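Local atomic coordinates of 6-aminohexanoate-cyclic-dimer hydrolase (Arthrobacter sp., PDB entry 3A2Q), a protein that hydrolyses the cyclic dimer of 6-aminohexanoate, a by-product of nylon-6 manufacture, opening it to the linear dimer. Residues 272-277 with 390-395. The protein carries 1 engineered substitution. Numbering follows the deposited sequence.
Sequences ALDPEC and TRQTPE
Gln392 brings the NE2 end of its carboxamide over Asp274 OD2 and Glu276 OE1, and its NE2 holds both. NE2 donates to Asp274 OD2 at 3.0 Å and to Glu276 OE1 at 3.0 Å; Asp274 OD1 adds only a weak bond. The flat groups are steeply turned: the amide stands 57° from the Asp274 carboxylate, and NE2 meets OD2 from above the carboxylate plane. The bend of the Gln392 chain at chi2 turns NE2 toward these two oxygens. From the other face of the carboxylate, Cys277 N donates to the same OD2 at 3.0 Å, with a weak bond from Glu276 N, so this oxygen is gripped by side chain and helix backbone together. Asp274 CG lies anti to the backbone N (chi1 176°), beside the carbonyl carbon, which carries OD2 to these amides. The backbone joins in through Asp274 N, which bonds Thr390 O at 3.0 Å, nearly straight at 164°. Next to this bond, Leu273 CD1 packs against Thr390 CA and CB, both at 3.6 Å, and Cys277 SG rests 3.8 Å from Arg391 O. Both Leu273 and Cys277 also touch Pro387, while Glu276 OE2 turns to Ser444 OG and Thr390 OG1 to the Gln420 carbonyl. A leucine in place of Gln392 would probably leave the two neighbouring carboxylates without the amide nitrogen they share. The arrangement is a classic Asp N-cap, here opening helix 275-290 of the amidase fold and tying it to the loop that follows strand 383-387.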
ATOM      1  N   ALA A 272      12.921   5.128  19.909  1.00 27.19           N
ATOM      2  CA  ALA A 272      14.108   5.436  19.122  1.00 26.80           C
ATOM      3  C   ALA A 272      14.033   4.866  17.715  1.00 26.01           C
ATOM      4  O   ALA A 272      13.720   3.691  17.519  1.00 28.51           O
ATOM      5  CB  ALA A 272      15.357   4.911  19.833  1.00 27.50           C
ATOM      6  N   LEU A 273      14.316   5.706  16.729  1.00 23.69           N
ATOM      7  CA  LEU A 273      14.300   5.246  15.354  1.00 24.38           C
ATOM      8  C   LEU A 273      15.437   4.236  15.195  1.00 27.25           C
ATOM      9  O   LEU A 273      16.571   4.496  15.608  1.00 26.47           O
ATOM     10  CB  LEU A 273      14.515   6.421  14.394  1.00 24.20           C
ATOM     11  CG  LEU A 273      14.685   6.061  12.914  1.00 23.70           C
ATOM     12  CD1 LEU A 273      13.404   5.419  12.393  1.00 22.55           C
ATOM     13  CD2 LEU A 273      15.015   7.317  12.121  1.00 24.18           C
ATOM     14  N   ASP A 274      15.124   3.080  14.617  1.00 24.88           N
ATOM     15  CA  ASP A 274      16.125   2.046  14.383  1.00 25.14           C
ATOM     16  C   ASP A 274      17.285   2.636  13.574  1.00 25.31           C
ATOM     17  O   ASP A 274      17.072   3.217  12.514  1.00 24.73           O
ATOM     18  CB  ASP A 274      15.516   0.886  13.601  1.00 23.81           C
ATOM     19  CG  ASP A 274      16.539  -0.174  13.246  1.00 28.88           C
ATOM     20  OD1 ASP A 274      16.925  -0.952  14.138  1.00 28.74           O
ATOM     21  OD2 ASP A 274      16.972  -0.220  12.076  1.00 34.85           O
ATOM     22  N   PRO A 275      18.526   2.473  14.059  1.00 26.98           N
ATOM     23  CA  PRO A 275      19.724   2.992  13.385  1.00 27.67           C
ATOM     24  C   PRO A 275      19.880   2.589  11.920  1.00 25.35           C
ATOM     25  O   PRO A 275      20.331   3.392  11.098  1.00 27.68           O
ATOM     26  CB  PRO A 275      20.873   2.457  14.243  1.00 29.68           C
ATOM     27  CG  PRO A 275      20.243   2.290  15.604  1.00 32.47           C
ATOM     28  CD  PRO A 275      18.887   1.734  15.283  1.00 28.92           C
ATOM     29  N   GLU A 276      19.526   1.350  11.592  1.00 25.93           N
ATOM     30  CA  GLU A 276      19.662   0.884  10.218  1.00 22.32           C
ATOM     31  C   GLU A 276      18.631   1.541   9.318  1.00 24.81           C
ATOM     32  O   GLU A 276      18.917   1.830   8.164  1.00 25.01           O
ATOM     33  CB  GLU A 276      19.557  -0.644  10.146  1.00 24.97           C
ATOM     34  CG  GLU A 276      20.587  -1.344  11.041  1.00 24.18           C
ATOM     35  CD  GLU A 276      20.800  -2.806  10.701  1.00 28.97           C
ATOM     36  OE1 GLU A 276      19.861  -3.453  10.196  1.00 28.07           O
ATOM     37  OE2 GLU A 276      21.915  -3.311  10.959  1.00 31.61           O
ATOM     38  N   CYS A 277      17.431   1.774   9.843  1.00 25.39           N
ATOM     39  CA  CYS A 277      16.399   2.450   9.063  1.00 26.47           C
ATOM     40  C   CYS A 277      16.858   3.888   8.813  1.00 25.21           C
ATOM     41  O   CYS A 277      16.739   4.405   7.704  1.00 26.95           O
ATOM     42  CB  CYS A 277      15.071   2.464   9.822  1.00 26.42           C
ATOM     43  SG  CYS A 277      14.278   0.856   9.883  1.00 27.61           S
ATOM     44  N   THR A 390      10.021   2.427  11.052  1.00 25.03           N
ATOM     45  CA  THR A 390      10.966   2.834  12.093  1.00 22.66           C
ATOM     46  C   THR A 390      11.627   1.729  12.904  1.00 21.84           C
ATOM     47  O   THR A 390      12.385   2.017  13.836  1.00 23.35           O
ATOM     48  CB  THR A 390      10.290   3.784  13.091  1.00 23.44           C
ATOM     49  OG1 THR A 390       9.437   3.030  13.964  1.00 26.41           O
ATOM     50  CG2 THR A 390       9.450   4.817  12.353  1.00 22.03           C
ATOM     51  N   ARG A 391      11.353   0.479  12.548  1.00 22.07           N
ATOM     52  CA  ARG A 391      11.908  -0.666  13.260  1.00 22.99           C
ATOM     53  C   ARG A 391      12.267  -1.807  12.325  1.00 26.24           C
ATOM     54  O   ARG A 391      11.910  -1.804  11.147  1.00 23.00           O
ATOM     55  CB  ARG A 391      10.884  -1.192  14.262  1.00 23.86           C
ATOM     56  CG  ARG A 391       9.563  -1.571  13.599  1.00 20.97           C
ATOM     57  CD  ARG A 391       8.714  -2.469  14.485  1.00 24.36           C
ATOM     58  NE  ARG A 391       9.358  -3.760  14.715  1.00 26.11           N
ATOM     59  CZ  ARG A 391       8.901  -4.677  15.563  1.00 35.57           C
ATOM     60  NH1 ARG A 391       7.795  -4.444  16.259  1.00 25.15           N
ATOM     61  NH2 ARG A 391       9.550  -5.824  15.715  1.00 35.47           N
ATOM     62  N   GLN A 392      12.967  -2.795  12.872  1.00 28.06           N
ATOM     63  CA  GLN A 392      13.344  -3.982  12.122  1.00 25.34           C
ATOM     64  C   GLN A 392      12.036  -4.729  11.871  1.00 26.41           C
ATOM     65  O   GLN A 392      11.059  -4.526  12.588  1.00 28.63           O
ATOM     66  CB  GLN A 392      14.293  -4.847  12.956  1.00 28.19           C
ATOM     67  CG  GLN A 392      15.663  -4.216  13.221  1.00 24.86           C
ATOM     68  CD  GLN A 392      16.582  -4.283  12.009  1.00 30.82           C
ATOM     69  OE1 GLN A 392      16.725  -5.336  11.389  1.00 31.60           O
ATOM     70  NE2 GLN A 392      17.217  -3.165  11.678  1.00 29.37           N
ATOM     71  N   THR A 393      12.010  -5.590  10.862  1.00 25.16           N
ATOM     72  CA  THR A 393      10.792  -6.325  10.544  1.00 24.61           C
ATOM     73  C   THR A 393      10.451  -7.371  11.608  1.00 27.31           C
ATOM     74  O   THR A 393      11.294  -8.175  12.000  1.00 26.09           O
ATOM     75  CB  THR A 393      10.923  -6.976   9.160  1.00 27.40           C
ATOM     76  OG1 THR A 393      11.051  -5.939   8.180  1.00 27.14           O
ATOM     77  CG2 THR A 393       9.703  -7.835   8.835  1.00 26.59           C
ATOM     78  N   PRO A 394       9.206  -7.347  12.106  1.00 26.63           N
ATOM     79  CA  PRO A 394       8.756  -8.296  13.129  1.00 28.61           C
ATOM     80  C   PRO A 394       8.646  -9.738  12.641  1.00 28.81           C
ATOM     81  O   PRO A 394       8.481  -9.997  11.450  1.00 26.09           O
ATOM     82  CB  PRO A 394       7.397  -7.733  13.557  1.00 32.56           C
ATOM     83  CG  PRO A 394       6.930  -6.978  12.344  1.00 32.05           C
ATOM     84  CD  PRO A 394       8.187  -6.310  11.861  1.00 26.33           C
ATOM     85  N   GLU A 395       8.744 -10.680  13.573  1.00 30.25           N
ATOM     86  CA  GLU A 395       8.614 -12.088  13.225  1.00 32.56           C
ATOM     87  C   GLU A 395       7.122 -12.396  13.136  1.00 31.81           C
ATOM     88  O   GLU A 395       6.306 -11.712  13.762  1.00 32.96           O
ATOM     89  CB  GLU A 395       9.249 -12.978  14.307  1.00 30.90           C
ATOM     90  CG  GLU A 395      10.739 -12.778  14.497  1.00 32.82           C
ATOM     91  CD  GLU A 395      11.332 -13.719  15.534  1.00 50.72           C
ATOM     92  OE1 GLU A 395      10.797 -13.782  16.661  1.00 49.48           O
ATOM     93  OE2 GLU A 395      12.338 -14.392  15.226  1.00 54.38           O
TER
HETATM   94  O   HOH W   1      13.281   0.617  16.784  1.00 56.54           O
HETATM   95  O   HOH W   2      19.561  -6.394  11.562  1.00 43.28           O